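Local coordinates for protein ectoine dioxygenase (Sphingopyxis alaskensis, PDB 4MHR) that catalyses the iron- and 2-oxoglutarate-dependent hydroxylation of L-ectoine to 5-hydroxyectoine, a compatible solute that protects cells against osmotic stress, at residues V219-E222 with E223-A226. Residues are numbered along the deposited sequence; the frame is centred on the assembly and turned at random.
Sequences VPDE and ESLA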
ATOM      1  N   VAL A 219      15.524   6.248  -6.433  1.00 48.34           N
ATOM      2  CA  VAL A 219      15.143   7.208  -5.389  1.00 46.41           C
ATOM      3  C   VAL A 219      14.789   8.509  -6.066  1.00 40.74           C
ATOM      4  O   VAL A 219      15.637   9.124  -6.670  1.00 44.91           O
ATOM      5  CB  VAL A 219      16.292   7.492  -4.358  1.00 43.56           C
ATOM      6  CG1 VAL A 219      15.890   8.543  -3.350  1.00 45.46           C
ATOM      7  CG2 VAL A 219      16.653   6.233  -3.615  1.00 46.02           C
ATOM      8  N   PRO A 220      13.548   8.984  -5.903  1.00 37.47           N
ATOM      9  CA  PRO A 220      13.212  10.278  -6.502  1.00 35.75           C
ATOM     10  C   PRO A 220      14.097  11.410  -6.015  1.00 34.58           C
ATOM     11  O   PRO A 220      14.545  11.412  -4.841  1.00 33.65           O
ATOM     12  CB  PRO A 220      11.758  10.543  -6.017  1.00 37.89           C
ATOM     13  CG  PRO A 220      11.568   9.681  -4.841  1.00 34.18           C
ATOM     14  CD  PRO A 220      12.694   8.679  -4.749  1.00 36.75           C
ATOM     15  N   ASP A 221      14.285  12.391  -6.886  1.00 37.47           N
ATOM     16  CA  ASP A 221      15.236  13.454  -6.666  1.00 44.32           C
ATOM     17  C   ASP A 221      14.658  14.662  -5.881  1.00 38.29           C
ATOM     18  O   ASP A 221      13.473  15.029  -5.986  1.00 33.86           O
ATOM     19  CB  ASP A 221      15.833  13.896  -8.025  1.00 45.13           C
ATOM     20  CG  ASP A 221      14.938  14.794  -8.779  1.00 43.11           C
ATOM     21  OD1 ASP A 221      15.040  16.019  -8.559  1.00 40.85           O
ATOM     22  OD2 ASP A 221      14.079  14.292  -9.549  1.00 45.97           O
ATOM     23  N   GLU A 222      15.534  15.320  -5.137  1.00 36.35           N
ATOM     24  CA  GLU A 222      15.122  16.396  -4.250  1.00 35.94           C
ATOM     25  C   GLU A 222      14.369  17.502  -4.888  1.00 35.84           C
ATOM     26  O   GLU A 222      13.408  18.042  -4.350  1.00 34.54           O
ATOM     27  CB  GLU A 222      16.341  17.034  -3.522  1.00 36.37           C
ATOM     28  CG  GLU A 222      16.946  16.119  -2.480  1.00 38.68           C
ATOM     29  CD  GLU A 222      18.048  16.813  -1.680  1.00 41.27           C
ATOM     30  OE1 GLU A 222      18.272  18.021  -1.861  1.00 46.59           O
ATOM     31  OE2 GLU A 222      18.662  16.150  -0.861  1.00 50.77           O
ATOM     32  N   GLU A 223      14.817  17.921  -6.035  1.00 37.24           N
ATOM     33  CA  GLU A 223      14.178  19.087  -6.679  1.00 38.92           C
ATOM     34  C   GLU A 223      12.760  18.753  -7.140  1.00 32.58           C
ATOM     35  O   GLU A 223      11.819  19.573  -7.069  1.00 30.54           O
ATOM     36  CB  GLU A 223      15.020  19.496  -7.906  1.00 42.81           C
ATOM     37  CG  GLU A 223      16.538  19.454  -7.637  1.00 58.49           C
ATOM     38  CD  GLU A 223      17.260  18.121  -8.004  1.00 63.68           C
ATOM     39  OE1 GLU A 223      17.500  17.279  -7.086  1.00 61.60           O
ATOM     40  OE2 GLU A 223      17.637  17.929  -9.202  1.00 74.60           O
ATOM     41  N   SER A 224      12.600  17.563  -7.699  1.00 30.39           N
ATOM     42  CA  SER A 224      11.237  17.221  -8.139  1.00 31.33           C
ATOM     43  C   SER A 224      10.328  17.012  -6.910  1.00 28.38           C
ATOM     44  O   SER A 224       9.208  17.460  -6.950  1.00 30.72           O
ATOM     45  CB  SER A 224      11.193  15.976  -9.030  1.00 38.71           C
ATOM     46  OG  SER A 224      12.312  15.829  -9.888  1.00 37.27           O
ATOM     47  N   LEU A 225      10.815  16.391  -5.826  1.00 32.78           N
ATOM     48  CA  LEU A 225      10.025  16.296  -4.579  1.00 33.12           C
ATOM     49  C   LEU A 225       9.649  17.670  -4.007  1.00 34.40           C
ATOM     50  O   LEU A 225       8.484  17.860  -3.659  1.00 32.53           O
ATOM     51  CB  LEU A 225      10.709  15.455  -3.535  1.00 34.94           C
ATOM     52  CG  LEU A 225      10.908  13.982  -3.849  1.00 32.59           C
ATOM     53  CD1 LEU A 225      11.971  13.444  -2.909  1.00 31.87           C
ATOM     54  CD2 LEU A 225       9.612  13.153  -3.719  1.00 30.10           C
ATOM     55  N   ALA A 226      10.592  18.643  -3.999  1.00 33.22           N
ATOM     56  CA  ALA A 226      10.274  19.997  -3.576  1.00 34.50           C
ATOM     57  C   ALA A 226       9.239  20.598  -4.466  1.00 31.52           C
ATOM     58  O   ALA A 226       8.346  21.250  -3.994  1.00 32.54           O
ATOM     59  CB  ALA A 226      11.542  20.936  -3.485  1.00 36.26           C
TER
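The carboxylates of Asp221 and Glu223 meet at a steep angle. Asp221 OD1 sits over the face of the Glu223 group, 3.1 Å from Glu223 CD. Backbone N of Ser224 reaches the same OD1 from the other side of the Asp221 plane, 44° out of it, in a hydrogen bond of 3.0 Å. Near the edge, Ser224 OG donates to Asp221 OD2; at 2.4 Å the bond is very short, and its length is doubtful. CG of Asp221 lies between its backbone N and carbonyl carbon (chi1 80°), which points the carboxylate toward Ser224 and lets OD1 take the backbone N-H. Glu223 bends at chi2 (93°) and brings its like charge close; the helix N-terminus may ease this repulsion. Asp221 O accepts from Leu225 N at 3.0 Å, and Glu222 O from Ala226 N at 2.9 Å. Leu225 CD2 packs against Pro220 CB at 4.1 Å. Leu225 also touches Tyr150, Trp151 and Met252, and Pro220 lies about 5 Å from the iron-binding His152, side chain to side chain. Asp221 is thus the N-cap of helix 222-232, and the loop leading into it passes close to the iron-binding site of this cupin-fold dioxygenase.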